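Local coordinates for ATPase BagA (Mycobacterium tuberculosis H37Rv, PDB 6BS3), which hydrolyses ATP as one of the two subunits of the BagAB complex, an activity required for resistance to nitric oxide and to elevated glycerol, at residues 46-50 with 82-88; 72-77 with 89-94. All coordinates share one frame; numbering follows the deposited sequence.

Interaction 1 of 2, residues 46-50 with 82-88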
loop_
_atom_site.group_PDB
_atom_site.type_symbol
_atom_site.label_atom_id
_atom_site.label_comp_id
_atom_site.label_asym_id
_atom_site.label_seq_id
_atom_site.Cartn_x
_atom_site.Cartn_y
_atom_site.Cartn_z
ATOM N N ALA A 46 -2.257 -24.611 12.290
ATOM C CA ALA A 46 -1.308 -25.374 13.112
ATOM C C ALA A 46 -1.919 -25.937 14.380
ATOM O O ALA A 46 -1.390 -26.914 14.901
ATOM C CB ALA A 46 -0.082 -24.544 13.446
ATOM N N ALA A 47 -3.022 -25.357 14.877
ATOM C CA ALA A 47 -3.709 -25.834 16.090
ATOM C C ALA A 47 -4.004 -27.351 16.062
ATOM O O ALA A 47 -4.357 -27.891 15.020
ATOM C CB ALA A 47 -4.986 -25.048 16.320
ATOM N N GLY A 48 -3.764 -28.016 17.188
ATOM C CA GLY A 48 -3.966 -29.450 17.346
ATOM C C GLY A 48 -2.786 -30.297 16.925
ATOM O O GLY A 48 -2.966 -31.281 16.206
ATOM N N GLY A 49 -1.584 -29.917 17.370
ATOM C CA GLY A 49 -0.344 -30.643 17.085
ATOM C C GLY A 49 0.055 -30.727 15.619
ATOM O O GLY A 49 0.689 -31.704 15.216
ATOM N N ARG A 50 -0.319 -29.722 14.809
ATOM C CA ARG A 50 0.015 -29.658 13.382
ATOM C C ARG A 50 1.247 -28.757 13.148
ATOM O O ARG A 50 1.624 -27.991 14.033
ATOM C CB ARG A 50 -1.191 -29.195 12.540
ATOM C CG ARG A 50 -2.471 -30.012 12.808
ATOM C CD ARG A 50 -3.241 -30.349 11.549
ATOM N NE ARG A 50 -3.566 -29.157 10.767
ATOM C CZ ARG A 50 -3.988 -29.176 9.507
ATOM N NH1 ARG A 50 -4.151 -30.327 8.870
ATOM N NH2 ARG A 50 -4.244 -28.041 8.871
ATOM N N ALA A 82 1.313 -22.972 18.318
ATOM C CA ALA A 82 -0.128 -22.870 18.093
ATOM C C ALA A 82 -0.840 -23.620 19.226
ATOM O O ALA A 82 -0.187 -24.309 20.002
ATOM C CB ALA A 82 -0.485 -23.487 16.759
ATOM N N GLU A 83 -2.169 -23.488 19.316
ATOM C CA GLU A 83 -3.038 -24.168 20.281
ATOM C C GLU A 83 -2.814 -25.683 20.294
ATOM O O GLU A 83 -2.705 -26.303 19.233
ATOM C CB GLU A 83 -4.505 -23.911 19.916
ATOM C CG GLU A 83 -5.103 -22.628 20.464
ATOM C CD GLU A 83 -6.622 -22.604 20.473
ATOM O OE1 GLU A 83 -7.248 -23.690 20.399
ATOM O OE2 GLU A 83 -7.190 -21.491 20.567
ATOM N N ARG A 84 -2.733 -26.266 21.492
ATOM C CA ARG A 84 -2.593 -27.709 21.736
ATOM C C ARG A 84 -1.411 -28.384 20.996
ATOM O O ARG A 84 -1.587 -29.428 20.353
ATOM C CB ARG A 84 -3.928 -28.467 21.454
ATOM C CG ARG A 84 -5.176 -27.858 22.122
ATOM C CD ARG A 84 -6.486 -28.534 21.708
ATOM N NE ARG A 84 -6.691 -28.578 20.251
ATOM C CZ ARG A 84 -7.212 -27.588 19.528
ATOM N NH1 ARG A 84 -7.583 -26.453 20.112
ATOM N NH2 ARG A 84 -7.373 -27.728 18.221
ATOM N N GLY A 85 -0.219 -27.812 21.150
ATOM C CA GLY A 85 1.018 -28.387 20.618
ATOM C C GLY A 85 1.311 -28.192 19.146
ATOM O O GLY A 85 2.186 -28.861 18.589
ATOM N N GLY A 86 0.594 -27.285 18.514
ATOM C CA GLY A 86 0.831 -26.983 17.119
ATOM C C GLY A 86 2.064 -26.118 16.975
ATOM O O GLY A 86 2.515 -25.493 17.937
ATOM N N GLN A 87 2.596 -26.051 15.766
ATOM C CA GLN A 87 3.795 -25.294 15.503
ATOM C C GLN A 87 3.729 -24.542 14.193
ATOM O O GLN A 87 3.348 -25.092 13.161
ATOM C CB GLN A 87 4.989 -26.255 15.521
ATOM C CG GLN A 87 6.317 -25.677 15.073
ATOM C CD GLN A 87 7.423 -26.670 15.289
ATOM O OE1 GLN A 87 7.399 -27.468 16.222
ATOM N NE2 GLN A 87 8.428 -26.628 14.442
ATOM N N VAL A 88 4.152 -23.280 14.242
ATOM C CA VAL A 88 4.294 -22.437 13.070
ATOM C C VAL A 88 5.788 -22.137 12.860
ATOM O O VAL A 88 6.426 -21.551 13.726
ATOM C CB VAL A 88 3.432 -21.146 13.113
ATOM C CG1 VAL A 88 3.655 -20.301 11.861
ATOM C CG2 VAL A 88 1.950 -21.480 13.288
#

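Interaction 2 of 2, residues 72-77 with 89-94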
loop_
_atom_site.group_PDB
_atom_site.type_symbol
_atom_site.label_atom_id
_atom_site.label_comp_id
_atom_site.label_asym_id
_atom_site.label_seq_id
_atom_site.Cartn_x
_atom_site.Cartn_y
_atom_site.Cartn_z
ATOM N N LEU A 72 15.138 -12.377 9.967
ATOM C CA LEU A 72 15.253 -13.830 9.900
ATOM C C LEU A 72 16.222 -14.300 8.799
ATOM O O LEU A 72 16.199 -13.760 7.685
ATOM C CB LEU A 72 13.866 -14.482 9.674
ATOM C CG LEU A 72 12.797 -14.286 10.760
ATOM C CD1 LEU A 72 11.471 -14.839 10.306
ATOM C CD2 LEU A 72 13.183 -14.955 12.054
ATOM N N PRO A 73 17.035 -15.344 9.070
ATOM C CA PRO A 73 17.927 -15.860 8.022
ATOM C C PRO A 73 17.177 -16.791 7.067
ATOM O O PRO A 73 16.002 -17.115 7.290
ATOM C CB PRO A 73 19.003 -16.607 8.824
ATOM C CG PRO A 73 18.280 -17.084 10.040
ATOM C CD PRO A 73 17.199 -16.090 10.341
ATOM N N TYR A 74 17.854 -17.240 6.002
ATOM C CA TYR A 74 17.237 -18.151 5.047
ATOM C C TYR A 74 17.236 -19.594 5.591
ATOM O O TYR A 74 18.056 -20.410 5.196
ATOM C CB TYR A 74 17.898 -18.014 3.658
ATOM C CG TYR A 74 17.196 -18.775 2.549
ATOM C CD1 TYR A 74 15.803 -18.735 2.414
ATOM C CD2 TYR A 74 17.923 -19.484 1.599
ATOM C CE1 TYR A 74 15.157 -19.416 1.381
ATOM C CE2 TYR A 74 17.289 -20.134 0.537
ATOM C CZ TYR A 74 15.908 -20.109 0.441
ATOM O OH TYR A 74 15.306 -20.795 -0.578
ATOM N N GLN A 75 16.327 -19.873 6.543
ATOM C CA GLN A 75 16.137 -21.149 7.243
ATOM C C GLN A 75 14.712 -21.209 7.743
ATOM O O GLN A 75 14.168 -20.172 8.123
ATOM C CB GLN A 75 17.031 -21.238 8.513
ATOM C CG GLN A 75 18.526 -21.398 8.298
ATOM C CD GLN A 75 19.277 -21.136 9.591
ATOM O OE1 GLN A 75 19.064 -21.801 10.619
ATOM N NE2 GLN A 75 20.188 -20.165 9.566
ATOM N N GLU A 76 14.136 -22.424 7.835
ATOM C CA GLU A 76 12.785 -22.624 8.372
ATOM C C GLU A 76 12.930 -22.727 9.873
ATOM O O GLU A 76 13.609 -23.634 10.355
ATOM C CB GLU A 76 12.133 -23.872 7.781
ATOM C CG GLU A 76 11.903 -23.747 6.287
ATOM C CD GLU A 76 11.896 -25.054 5.527
ATOM O OE1 GLU A 76 11.497 -26.098 6.094
ATOM O OE2 GLU A 76 12.265 -25.022 4.335
ATOM N N LEU A 77 12.389 -21.746 10.611
ATOM C CA LEU A 77 12.587 -21.703 12.068
ATOM C C LEU A 77 11.296 -21.543 12.801
ATOM O O LEU A 77 10.414 -20.819 12.328
ATOM C CB LEU A 77 13.545 -20.534 12.451
ATOM C CG LEU A 77 14.999 -20.578 11.943
ATOM C CD1 LEU A 77 15.594 -19.191 11.873
ATOM C CD2 LEU A 77 15.873 -21.506 12.786
ATOM N N ASN A 89 6.326 -22.563 11.714
ATOM C CA ASN A 89 7.688 -22.273 11.269
ATOM C C ASN A 89 7.638 -21.084 10.316
ATOM O O ASN A 89 6.627 -20.888 9.640
ATOM C CB ASN A 89 8.302 -23.476 10.549
ATOM C CG ASN A 89 8.868 -24.524 11.453
ATOM O OD1 ASN A 89 8.742 -24.447 12.665
ATOM N ND2 ASN A 89 9.518 -25.530 10.875
ATOM N N ALA A 90 8.737 -20.306 10.232
ATOM C CA ALA A 90 8.819 -19.148 9.339
ATOM C C ALA A 90 9.891 -19.313 8.290
ATOM O O ALA A 90 10.990 -19.777 8.595
ATOM C CB ALA A 90 9.070 -17.861 10.139
ATOM N N LEU A 91 9.595 -18.901 7.061
ATOM C CA LEU A 91 10.604 -18.883 6.007
ATOM C C LEU A 91 10.618 -17.540 5.254
ATOM O O LEU A 91 9.755 -17.289 4.421
ATOM C CB LEU A 91 10.571 -20.089 5.037
ATOM C CG LEU A 91 11.687 -20.061 3.936
ATOM C CD1 LEU A 91 13.122 -20.257 4.523
ATOM C CD2 LEU A 91 11.396 -21.061 2.834
ATOM N N ALA A 92 11.590 -16.675 5.568
ATOM C CA ALA A 92 11.762 -15.405 4.847
ATOM C C ALA A 92 12.687 -15.778 3.679
ATOM O O ALA A 92 13.877 -16.038 3.904
ATOM C CB ALA A 92 12.420 -14.358 5.748
ATOM N N ILE A 93 12.118 -15.976 2.469
ATOM C CA ILE A 93 12.941 -16.390 1.318
ATOM C C ILE A 93 13.941 -15.270 0.953
ATOM O O ILE A 93 13.556 -14.109 0.803
ATOM C CB ILE A 93 12.115 -16.866 0.078
ATOM C CG1 ILE A 93 11.222 -18.094 0.403
ATOM C CG2 ILE A 93 13.049 -17.161 -1.121
ATOM C CD1 ILE A 93 10.143 -18.439 -0.739
ATOM N N ASP A 94 15.220 -15.629 0.873
ATOM C CA ASP A 94 16.311 -14.741 0.486
ATOM C C ASP A 94 16.549 -15.087 -0.993
ATOM O O ASP A 94 17.036 -16.183 -1.291
ATOM C CB ASP A 94 17.534 -15.050 1.369
ATOM C CG ASP A 94 18.816 -14.273 1.113
ATOM O OD1 ASP A 94 19.057 -13.878 -0.049
ATOM O OD2 ASP A 94 19.597 -14.095 2.068
HETATM O O HOH W 1 13.211 -17.667 7.802
#

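Interaction 1 of 2, residues 46-50 with 82-88
Two backbone hydrogen bonds join the turn at 46-50 to the hairpin at 82-88. Gly48 N donates to Glu83 O over 2.9 Å, almost straight at the hydrogen (170°) although tilted from the carbonyl plane, and Gln87 N reaches Arg50 O at 2.8 Å, nearly in line with the C=O bond. Each of these carbonyls accepts one N-H and is approached by a CA-H as well, Glu83 O by that of Ala47 and Arg50 O by that of Gly86. Ala46 O closes the turn within its own segment by accepting from Arg50 N, and Gly86 CA lies 3.1 Å from it, a close approach that a residue without a side chain permits. The Arg84 chain bends at CG-CD (chi3 -54°), which brings NH2 to 3.8 Å from Gly48 N while NH1 forms a salt bridge with Glu83 OE1.

This is where helix 34-46, which begins with the P-loop residues Lys34 and Ser35, ends and the chain turns into parallel strand 51-56 of the central sheet; the partner is the turn between antiparallel strands 77-82 and 86-92. Ala46 CB sits 3.5 Å from Ala82 CB and 3.7 Å from Val88 CG2, and Ala47 CB lies against Glu83 CB. Val88 also packs on Ala42 and Leu43 of the helix and on Leu54. Arg50 starts away from 82-88, and its NE is hydrogen-bonded to Leu45 O.

Interaction 2 of 2, residues 72-77 with 89-94
Leu77 and Ala90 form an antiparallel hydrogen-bonded pair, with Leu77 N donating to Ala90 O at 3.1 Å and Ala90 N to Leu77 O at 2.7 Å. Before this pair the chain approaches through an inverse gamma turn centred on Tyr74, and a water bridges the segments: it accepts from Ala92 N at 2.9 Å and lies within hydrogen-bonding distance of Pro73 O and Gln75 O, giving the buried amide a partner where direct pairing with 72-77 is absent.

Chi1 of -172° sets the Tyr74 ring opposite its own backbone N and alongside Asp94, with Tyr74 CB 3.8 Å from Asp94 CB. Asp94 O stands over the centre of one face, 4.3 Å above the plane, whereas Ala92 O approaches the edge; Leu91 CD1 comes obliquely to 3.7 Å from CD1 of the ring. The same methyl group touches the Gln75 carbonyl carbon, and Leu91 CB meets Glu76 CG. Leu72 packs its CD1 on Ala90 CB at 3.9 Å and its CB on Ala92 CB.

Several polar ends are held from outside. Tyr156 OH bonds to both Glu76 OE1 and Asn89 ND2, Asn89 OD1 accepts from Gln87 NE2, Arg147 forms a salt bridge with Glu76, and Glu101 takes Tyr74 OH. Asp94 N-caps helix 95-107, whose Ala97 and Ala98 touch the Tyr74 ring, while Lys140 of helix 130-146 meets Tyr74, Leu91 and Ile93, and strand 51-56 pairs with strand 86-92.

How the interactions relate
Interactions 1 and 2 lie towards the two ends of strand 86-92, their centres 19 Å apart. They adjoin at Val88 and Asn89, and the hydrogen bond from Gln87 NE2 to Asn89 OD1 spans the junction. Their segments alternate in sequence: 46-50, 72-77, 82-88, 89-94. Strand 77-82, the outermost on this side of the sheet within the chain, runs between them: interaction 1 joins the turn of the edge hairpin to the end of helix 34-46, and interaction 2 closes the hairpin's other end. Strand 86-92 ties the hairpin to the P-loop NTPase core by pairing with strand 51-56. Interaction 1 lies away from the annotated sites; in interaction 2 the Ala92 side chain is about 12 Å from the bound magnesium ion.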